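Local coordinates for glutathione S-transferase, N-terminal domain protein (Pseudomonas putida, PDB 4NAX), which probably acts as a glutathione transferase of the GST superfamily and binds one glutathione disulfide molecule per subunit, at residues V32-M37 against G91-Y96; M120-G125 against I183-W188. All blocks are in the same frame, centred on the assembly; numbering follows the deposited sequence.

How the contacts relate
Both contacts are buried helix pairs, with centres about 11 Å apart. Contact 1 joins two helices of the thioredoxin-like N-terminal domain. Contact 2 joins two helices of the all-helical part, and the linker between helices 90-101 and 109-137 connects the two pairs along the chain. The first is apolar, a near-parallel fit of aliphatic side chains; the second is built round an amide beside an indole. Contact 1 reaches the glutathione disulfide pocket through K33, contact 2 through M123 and W188. K33 also packs against contact 2, its CE 3.4 Å from A184 O, while its ammonium hydrogen-bonds to N30. Each contact also reaches the second subunit, through Q95 and Y96 in contact 1 and M120 in contact 2.

Contact 1: residues V32-M37 against G91-Y96; sequences VKVSIM and GAILQY
Segments 32-37 and 91-96, from helices 31-41 and 90-101, run nearly parallel, their axes at 14° and 9.4 Å apart at the closest, and set K33, V34 and M37 against I93 and L94. They belong to two helices of the thioredoxin-like fold that forms the N-terminal domain of glutathione transferases, and the packing between them is aliphatic, with no hydrogen bond across it.

L94 contributes the most surface. Its CG lies anti to the carbonyl carbon (chi1 -71°), which carries the isobutyl end over to the other helix. There CD2 settles 3.6 Å from M37 CB and 3.5 Å from K33 O, while CD1 meets K33 CB more loosely at 4.2 Å. Beside this pair, V34 and I93 cross at about a right angle: I93 CG2 rests against both branches of the valine, 3.7 Å from V34 CG1 and equally far from V34 CG2. P72 touches V34, and L87 of strand 85-88 backs I93.

K33 leads its ammonium away from the leucine to hydrogen bonds with N30 OD1 and S90 OG, in the glutathione disulfide pocket. On the outer side of the second helix, Q95 hydrogen-bonds to Q95 of the second subunit. M37 starts with CG anti to its backbone N and bends at chi2 (64°), so that its methyl CE ends 3.9 Å from L94 O.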
ATOM      1  N   VAL A  32      12.848  -4.263  -7.147  1.00 11.96           N
ATOM      2  CA  VAL A  32      13.862  -4.955  -6.358  1.00 12.36           C
ATOM      3  C   VAL A  32      13.311  -5.500  -5.042  1.00 12.04           C
ATOM      4  O   VAL A  32      13.887  -6.405  -4.471  1.00 12.65           O
ATOM      5  CB  VAL A  32      15.132  -4.116  -6.125  1.00 12.98           C
ATOM      6  CG1 VAL A  32      15.737  -3.665  -7.443  1.00 13.76           C
ATOM      7  CG2 VAL A  32      14.882  -2.955  -5.183  1.00 13.07           C
ATOM      8  N   LYS A  33      12.180  -4.991  -4.556  1.00 12.12           N
ATOM      9  CA  LYS A  33      11.571  -5.610  -3.378  1.00 11.64           C
ATOM     10  C   LYS A  33      11.390  -7.105  -3.684  1.00 11.89           C
ATOM     11  O   LYS A  33      11.635  -7.950  -2.824  1.00 12.48           O
ATOM     12  CB  LYS A  33      10.196  -5.018  -3.094  1.00 12.15           C
ATOM     13  CG  LYS A  33      10.153  -3.563  -2.681  1.00 12.38           C
ATOM     14  CD  LYS A  33       8.706  -3.114  -2.615  1.00 12.05           C
ATOM     15  CE  LYS A  33       8.506  -1.626  -2.377  1.00 12.34           C
ATOM     16  NZ  LYS A  33       7.039  -1.285  -2.459  1.00 11.48           N
ATOM     17  N   VAL A  34      10.891  -7.416  -4.888  1.00 12.11           N
ATOM     18  CA  VAL A  34      10.506  -8.763  -5.214  1.00 11.96           C
ATOM     19  C   VAL A  34      11.700  -9.638  -5.559  1.00 12.50           C
ATOM     20  O   VAL A  34      11.783 -10.795  -5.089  1.00 13.21           O
ATOM     21  CB  VAL A  34       9.429  -8.776  -6.299  1.00 12.45           C
ATOM     22  CG1 VAL A  34       9.102 -10.202  -6.722  1.00 13.32           C
ATOM     23  CG2 VAL A  34       8.178  -8.064  -5.808  1.00 13.37           C
ATOM     24  N   SER A  35      12.642  -9.112  -6.350  1.00 12.25           N
ATOM     25  CA  SER A  35      13.862  -9.877  -6.596  1.00 12.26           C
ATOM     26  C   SER A  35      14.667 -10.111  -5.302  1.00 12.73           C
ATOM     27  O   SER A  35      15.175 -11.216  -5.079  1.00 13.61           O
ATOM     28  CB  SER A  35      14.701  -9.252  -7.698  1.00 13.09           C
ATOM     29  OG  SER A  35      14.856  -7.870  -7.425  1.00 13.18           O
ATOM     30  N   ILE A  36      14.768  -9.102  -4.445  1.00 12.17           N
ATOM     31  CA  ILE A  36      15.417  -9.297  -3.162  1.00 12.71           C
ATOM     32  C   ILE A  36      14.712 -10.408  -2.381  1.00 12.91           C
ATOM     33  O   ILE A  36      15.357 -11.305  -1.826  1.00 13.82           O
ATOM     34  CB  ILE A  36      15.477  -7.997  -2.339  1.00 12.67           C
ATOM     35  CG1 ILE A  36      16.450  -7.018  -2.983  1.00 13.49           C
ATOM     36  CG2 ILE A  36      15.905  -8.305  -0.908  1.00 13.79           C
ATOM     37  CD1 ILE A  36      16.388  -5.629  -2.409  1.00 13.53           C
ATOM     38  N   MET A  37      13.383 -10.356  -2.312  1.00 12.70           N
ATOM     39  CA  MET A  37      12.647 -11.364  -1.588  1.00 12.82           C
ATOM     40  C   MET A  37      12.941 -12.776  -2.118  1.00 13.15           C
ATOM     41  O   MET A  37      13.185 -13.690  -1.340  1.00 14.09           O
ATOM     42  CB  MET A  37      11.150 -11.063  -1.689  1.00 13.35           C
ATOM     43  CG  MET A  37      10.259 -12.068  -0.989  1.00 14.15           C
ATOM     44  SD  MET A  37      10.531 -12.089   0.791  1.00 14.43           S
ATOM     45  CE  MET A  37       9.177 -13.159   1.263  1.00 13.93           C
ATOM     46  N   GLY A  91       3.852  -5.078  -2.791  1.00 12.32           N
ATOM     47  CA  GLY A  91       3.518  -5.443  -1.424  1.00 12.85           C
ATOM     48  C   GLY A  91       2.659  -6.698  -1.333  1.00 11.92           C
ATOM     49  O   GLY A  91       2.774  -7.458  -0.360  1.00 13.35           O
ATOM     50  N   ALA A  92       1.774  -6.907  -2.312  1.00 11.82           N
ATOM     51  CA  ALA A  92       0.980  -8.137  -2.369  1.00 12.06           C
ATOM     52  C   ALA A  92       1.871  -9.334  -2.677  1.00 12.56           C
ATOM     53  O   ALA A  92       1.727 -10.409  -2.090  1.00 12.44           O
ATOM     54  CB  ALA A  92      -0.164  -8.042  -3.365  1.00 13.71           C
ATOM     55  N   ILE A  93       2.798  -9.165  -3.622  1.00 11.86           N
ATOM     56  CA  ILE A  93       3.754 -10.209  -3.964  1.00 11.76           C
ATOM     57  C   ILE A  93       4.637 -10.562  -2.767  1.00 12.10           C
ATOM     58  O   ILE A  93       4.886 -11.740  -2.533  1.00 12.44           O
ATOM     59  CB  ILE A  93       4.582  -9.802  -5.195  1.00 11.74           C
ATOM     60  CG1 ILE A  93       3.673  -9.646  -6.430  1.00 12.79           C
ATOM     61  CG2 ILE A  93       5.684 -10.822  -5.446  1.00 12.65           C
ATOM     62  CD1 ILE A  93       4.321  -8.866  -7.567  1.00 13.24           C
ATOM     63  N   LEU A  94       5.101  -9.564  -2.019  1.00 11.71           N
ATOM     64  CA  LEU A  94       5.886  -9.859  -0.835  1.00 11.56           C
ATOM     65  C   LEU A  94       5.116 -10.720   0.151  1.00 12.32           C
ATOM     66  O   LEU A  94       5.647 -11.689   0.703  1.00 12.46           O
ATOM     67  CB  LEU A  94       6.345  -8.582  -0.142  1.00 12.01           C
ATOM     68  CG  LEU A  94       7.418  -7.760  -0.849  1.00 12.50           C
ATOM     69  CD1 LEU A  94       7.700  -6.476  -0.072  1.00 13.85           C
ATOM     70  CD2 LEU A  94       8.721  -8.547  -1.008  1.00 14.72           C
ATOM     71  N   GLN A  95       3.867 -10.361   0.415  1.00 12.41           N
ATOM     72  CA  GLN A  95       3.075 -11.129   1.355  1.00 12.24           C
ATOM     73  C   GLN A  95       2.829 -12.546   0.821  1.00 12.60           C
ATOM     74  O   GLN A  95       2.957 -13.524   1.559  1.00 12.65           O
ATOM     75  CB  GLN A  95       1.767 -10.404   1.669  1.00 13.56           C
ATOM     76  CG  GLN A  95       0.924 -11.145   2.675  1.00 14.19           C
ATOM     77  CD  GLN A  95      -0.255 -10.345   3.204  1.00 13.64           C
ATOM     78  OE1 GLN A  95      -0.487  -9.196   2.851  1.00 14.66           O
ATOM     79  NE2 GLN A  95      -0.994 -10.961   4.088  1.00 14.72           N
ATOM     80  N   TYR A  96       2.473 -12.657  -0.454  1.00 12.34           N
ATOM     81  CA  TYR A  96       2.301 -13.959  -1.093  1.00 13.03           C
ATOM     82  C   TYR A  96       3.554 -14.852  -0.927  1.00 12.59           C
ATOM     83  O   TYR A  96       3.468 -16.007  -0.501  1.00 13.49           O
ATOM     84  CB  TYR A  96       1.988 -13.795  -2.583  1.00 12.55           C
ATOM     85  CG  TYR A  96       2.014 -15.111  -3.331  1.00 12.39           C
ATOM     86  CD1 TYR A  96       1.064 -16.088  -3.082  1.00 14.44           C
ATOM     87  CD2 TYR A  96       3.007 -15.406  -4.257  1.00 12.79           C
ATOM     88  CE1 TYR A  96       1.102 -17.313  -3.725  1.00 14.78           C
ATOM     89  CE2 TYR A  96       3.037 -16.620  -4.917  1.00 14.03           C
ATOM     90  CZ  TYR A  96       2.080 -17.578  -4.648  1.00 13.72           C
ATOM     91  OH  TYR A  96       2.061 -18.790  -5.302  1.00 15.48           O
TER

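Contact 2: residues M120-G125 against I183-W188. With GDS (oxidized glutathione disulfide), chain C.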
ATOM      1  N   MET A 120       2.171  -1.792   5.006  1.00 11.69           N
ATOM      2  CA  MET A 120       1.157  -0.848   4.515  1.00 11.80           C
ATOM      3  C   MET A 120       1.638   0.611   4.628  1.00 11.68           C
ATOM      4  O   MET A 120       1.388   1.421   3.739  1.00 12.51           O
ATOM      5  CB  MET A 120      -0.126  -1.026   5.318  1.00 12.43           C
ATOM      6  CG  MET A 120      -0.854  -2.330   5.032  1.00 12.44           C
ATOM      7  SD  MET A 120      -1.495  -2.373   3.352  1.00 14.29           S
ATOM      8  CE  MET A 120      -2.161  -4.041   3.366  1.00 15.52           C
ATOM      9  N   PHE A 121       2.348   0.935   5.703  1.00 11.88           N
ATOM     10  CA  PHE A 121       2.972   2.233   5.883  1.00 11.69           C
ATOM     11  C   PHE A 121       3.913   2.515   4.698  1.00 11.53           C
ATOM     12  O   PHE A 121       3.946   3.627   4.138  1.00 12.08           O
ATOM     13  CB  PHE A 121       3.703   2.266   7.231  1.00 13.02           C
ATOM     14  CG  PHE A 121       4.672   3.403   7.412  1.00 12.48           C
ATOM     15  CD1 PHE A 121       4.254   4.628   7.888  1.00 13.56           C
ATOM     16  CD2 PHE A 121       6.008   3.220   7.136  1.00 14.17           C
ATOM     17  CE1 PHE A 121       5.160   5.652   8.094  1.00 14.17           C
ATOM     18  CE2 PHE A 121       6.918   4.246   7.329  1.00 14.15           C
ATOM     19  CZ  PHE A 121       6.485   5.468   7.800  1.00 14.69           C
ATOM     20  N   GLN A 122       4.678   1.499   4.302  1.00 11.46           N
ATOM     21  CA  GLN A 122       5.551   1.641   3.156  1.00 11.60           C
ATOM     22  C   GLN A 122       4.753   1.903   1.886  1.00 11.42           C
ATOM     23  O   GLN A 122       5.050   2.820   1.103  1.00 11.80           O
ATOM     24  CB  GLN A 122       6.443   0.402   2.998  1.00 11.68           C
ATOM     25  CG  GLN A 122       7.511   0.551   1.927  1.00 11.48           C
ATOM     26  CD  GLN A 122       6.970   0.398   0.515  1.00 11.83           C
ATOM     27  OE1 GLN A 122       6.305  -0.583   0.210  1.00 12.06           O
ATOM     28  NE2 GLN A 122       7.286   1.335  -0.364  1.00 12.46           N
ATOM     29  N   MET A 123       3.738   1.072   1.664  1.00 11.22           N
ATOM     30  CA  MET A 123       2.996   1.097   0.402  1.00 11.99           C
ATOM     31  C   MET A 123       2.194   2.371   0.215  1.00 12.13           C
ATOM     32  O   MET A 123       2.029   2.834  -0.911  1.00 13.04           O
ATOM     33  CB  MET A 123       2.103  -0.136   0.289  1.00 12.38           C
ATOM     34  CG  MET A 123       2.892  -1.437   0.020  1.00 13.07           C
ATOM     35  SD  MET A 123       3.619  -1.578  -1.612  1.00 13.54           S
ATOM     36  CE  MET A 123       2.157  -1.791  -2.591  1.00 14.94           C
ATOM     37  N   GLY A 124       1.680   2.938   1.314  1.00 12.48           N
ATOM     38  CA  GLY A 124       0.897   4.169   1.246  1.00 12.98           C
ATOM     39  C   GLY A 124       1.686   5.451   1.442  1.00 13.96           C
ATOM     40  O   GLY A 124       1.315   6.517   0.906  1.00 16.61           O
ATOM     41  N   GLY A 125       2.807   5.360   2.156  1.00 12.65           N
ATOM     42  CA  GLY A 125       3.571   6.539   2.562  1.00 12.84           C
ATOM     43  C   GLY A 125       4.921   6.602   1.882  1.00 12.45           C
ATOM     44  O   GLY A 125       5.174   7.459   1.045  1.00 13.25           O
ATOM     45  N   ILE A 183      12.259  -5.299   3.611  1.00 12.27           N
ATOM     46  CA  ILE A 183      12.490  -5.454   2.181  1.00 12.26           C
ATOM     47  C   ILE A 183      11.690  -4.413   1.384  1.00 11.76           C
ATOM     48  O   ILE A 183      12.158  -3.903   0.362  1.00 12.35           O
ATOM     49  CB  ILE A 183      12.191  -6.900   1.743  1.00 12.59           C
ATOM     50  CG1 ILE A 183      13.231  -7.836   2.389  1.00 13.45           C
ATOM     51  CG2 ILE A 183      12.206  -7.036   0.224  1.00 13.58           C
ATOM     52  CD1 ILE A 183      12.894  -9.304   2.259  1.00 15.58           C
ATOM     53  N   ALA A 184      10.502  -4.064   1.858  1.00 11.81           N
ATOM     54  CA  ALA A 184       9.701  -3.053   1.177  1.00 11.77           C
ATOM     55  C   ALA A 184      10.257  -1.637   1.364  1.00 11.69           C
ATOM     56  O   ALA A 184      10.195  -0.824   0.450  1.00 11.89           O
ATOM     57  CB  ALA A 184       8.263  -3.096   1.686  1.00 12.17           C
ATOM     58  N   ILE A 185      10.767  -1.339   2.557  1.00 12.17           N
ATOM     59  CA  ILE A 185      11.142   0.024   2.914  1.00 11.58           C
ATOM     60  C   ILE A 185      12.544   0.436   2.455  1.00 11.52           C
ATOM     61  O   ILE A 185      12.727   1.503   1.869  1.00 12.00           O
ATOM     62  CB  ILE A 185      11.014   0.208   4.444  1.00 12.12           C
ATOM     63  CG1 ILE A 185       9.541   0.213   4.852  1.00 12.01           C
ATOM     64  CG2 ILE A 185      11.736   1.455   4.918  1.00 13.30           C
ATOM     65  CD1 ILE A 185       9.302   0.029   6.331  1.00 13.13           C
ATOM     66  N   PHE A 186      13.542  -0.406   2.710  1.00 11.97           N
ATOM     67  CA  PHE A 186      14.910   0.062   2.530  1.00 12.87           C
ATOM     68  C   PHE A 186      15.354   0.299   1.077  1.00 12.62           C
ATOM     69  O   PHE A 186      16.135   1.210   0.853  1.00 13.33           O
ATOM     70  CB  PHE A 186      15.891  -0.776   3.388  1.00 13.33           C
ATOM     71  CG  PHE A 186      15.653  -0.512   4.851  1.00 13.63           C
ATOM     72  CD1 PHE A 186      16.033   0.701   5.402  1.00 15.67           C
ATOM     73  CD2 PHE A 186      14.963  -1.406   5.642  1.00 14.58           C
ATOM     74  CE1 PHE A 186      15.708   1.020   6.714  1.00 18.28           C
ATOM     75  CE2 PHE A 186      14.641  -1.113   6.953  1.00 17.08           C
ATOM     76  CZ  PHE A 186      15.019   0.101   7.485  1.00 18.30           C
ATOM     77  N   PRO A 187      14.812  -0.446   0.092  1.00 12.66           N
ATOM     78  CA  PRO A 187      15.128  -0.045  -1.295  1.00 12.69           C
ATOM     79  C   PRO A 187      14.658   1.351  -1.623  1.00 12.53           C
ATOM     80  O   PRO A 187      15.260   2.037  -2.474  1.00 13.69           O
ATOM     81  CB  PRO A 187      14.408  -1.097  -2.146  1.00 13.65           C
ATOM     82  CG  PRO A 187      14.359  -2.314  -1.239  1.00 13.49           C
ATOM     83  CD  PRO A 187      14.042  -1.707   0.116  1.00 12.79           C
ATOM     84  N   TRP A 188      13.556   1.775  -1.007  1.00 12.40           N
ATOM     85  CA  TRP A 188      13.060   3.134  -1.225  1.00 12.76           C
ATOM     86  C   TRP A 188      13.918   4.191  -0.529  1.00 12.40           C
ATOM     87  O   TRP A 188      14.134   5.268  -1.078  1.00 13.14           O
ATOM     88  CB  TRP A 188      11.592   3.249  -0.815  1.00 12.70           C
ATOM     89  CG  TRP A 188      10.677   3.069  -1.984  1.00 11.72           C
ATOM     90  CD1 TRP A 188       9.857   2.015  -2.266  1.00 12.84           C
ATOM     91  CD2 TRP A 188      10.516   4.006  -3.043  1.00 11.70           C
ATOM     92  NE1 TRP A 188       9.164   2.266  -3.441  1.00 12.56           N
ATOM     93  CE2 TRP A 188       9.553   3.491  -3.925  1.00 12.19           C
ATOM     94  CE3 TRP A 188      11.100   5.247  -3.327  1.00 12.87           C
ATOM     95  CZ2 TRP A 188       9.145   4.172  -5.054  1.00 13.33           C
ATOM     96  CZ3 TRP A 188      10.714   5.910  -4.461  1.00 14.09           C
ATOM     97  CH2 TRP A 188       9.730   5.379  -5.315  1.00 14.83           C
TER
HETATM   98  N1  GDS C 301       4.358   7.277 -13.939  1.00 38.86           N
HETATM   99  CA1 GDS C 301       5.423   7.504 -12.964  1.00 28.34           C
HETATM  100  C1  GDS C 301       5.564   8.976 -12.648  1.00 35.38           C
HETATM  101  OE1 GDS C 301       6.111   9.291 -11.565  1.00 27.52           O
HETATM  102  OE2 GDS C 301       5.146   9.840 -13.450  1.00 42.97           O
HETATM  103  CB1 GDS C 301       6.744   6.964 -13.524  1.00 24.99           C
HETATM  104  CG1 GDS C 301       7.844   6.759 -12.473  1.00 22.04           C
HETATM  105  CD1 GDS C 301       7.477   5.672 -11.495  1.00 19.51           C
HETATM  106  O1  GDS C 301       6.730   4.768 -11.820  1.00 22.36           O
HETATM  107  N2  GDS C 301       8.010   5.790 -10.285  1.00 15.87           N
HETATM  108  CA2 GDS C 301       7.829   4.802  -9.241  1.00 15.89           C
HETATM  109  C2  GDS C 301       7.089   5.383  -8.066  1.00 14.48           C
HETATM  110  O2  GDS C 301       7.302   6.530  -7.691  1.00 16.11           O
HETATM  111  CB2 GDS C 301       9.189   4.286  -8.769  1.00 15.26           C
HETATM  112  SG2 GDS C 301      10.083   3.303  -9.967  1.00 19.30           S
HETATM  113  N3  GDS C 301       6.241   4.572  -7.437  1.00 13.82           N
HETATM  114  CA3 GDS C 301       5.451   5.006  -6.297  1.00 14.13           C
HETATM  115  C3  GDS C 301       5.151   3.915  -5.292  1.00 13.63           C
HETATM  116  OE3 GDS C 301       4.140   4.085  -4.578  1.00 14.80           O
HETATM  117  OE4 GDS C 301       5.953   2.980  -5.195  1.00 14.53           O
HETATM  118  N4  GDS C 301       6.050   2.471 -13.658  1.00 15.43           N
HETATM  119  CA4 GDS C 301       5.661   2.365 -15.047  1.00 17.64           C
HETATM  120  C4  GDS C 301       4.746   3.469 -15.500  1.00 21.68           C
HETATM  121  OE5 GDS C 301       4.374   3.494 -16.710  1.00 23.92           O
HETATM  122  OE6 GDS C 301       4.426   4.349 -14.660  1.00 24.15           O
HETATM  123  C5  GDS C 301       6.225   1.385 -12.917  1.00 13.72           C
HETATM  124  O5  GDS C 301       6.030   0.260 -13.365  1.00 14.52           O
HETATM  125  CA5 GDS C 301       6.717   1.585 -11.500  1.00 14.27           C
HETATM  126  N5  GDS C 301       6.005   0.690 -10.593  1.00 12.84           N
HETATM  127  CB5 GDS C 301       8.219   1.297 -11.471  1.00 14.56           C
HETATM  128  SG5 GDS C 301       8.975   1.394  -9.848  1.00 17.20           S
HETATM  129  CA6 GDS C 301       2.959  -0.448  -6.910  1.00 12.88           C
HETATM  130  C6  GDS C 301       3.810  -1.563  -6.381  1.00 12.52           C
HETATM  131  OE7 GDS C 301       4.058  -2.530  -7.142  1.00 12.66           O
HETATM  132  OE8 GDS C 301       4.218  -1.470  -5.200  1.00 13.72           O
HETATM  133  N6  GDS C 301       2.165   0.131  -5.808  1.00 13.15           N
HETATM  134  CB6 GDS C 301       3.839   0.624  -7.556  1.00 13.09           C
HETATM  135  CG6 GDS C 301       4.572   0.082  -8.787  1.00 13.06           C
HETATM  136  CD6 GDS C 301       5.304   1.151  -9.553  1.00 12.80           C
HETATM  137  O6  GDS C 301       5.277   2.339  -9.210  1.00 13.97           O
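Q122 brings its amide end up obliquely beside CD1 in the five-membered ring of W188, the amide and indole planes 17° apart, while the two side chains as a whole cross at about a right angle. The segments carrying them, 120-125 and 183-188, run at 41° to each other, their axes 9.2 Å apart at the closest. With CG anti to the backbone N, the glutamine chain then bends at chi2 (-77°) and turns its amide toward W188. I185 CG1 packs 3.6 Å from Q122 CB, A184 CB lies 3.7 Å from Q122 CG, and A184 O comes within 3.4 Å of the same CG.

W188 and M123 both reach the glutathione disulfide. W188 holds CZ2 3.4 Å from OE4, a carboxylate oxygen of the ligand. M123, bent at chi2 and chi3, brings CE 3.3 Å from OE8, an oxygen of another ligand carboxylate.

Helix 183-188 is kinked at P187, and W188 N makes a weak bond to I185 O. A184 O is a buried carbonyl with no hydrogen-bonding partner, flanked by Q122 carbons and lying in plane at the edge of the W188 ring. The joint is thus held by van der Waals packing with no hydrogen bond across it, and the indole, its NE1 hydrogen-bonded to N30 OD1, itself forms part of the pocket wall.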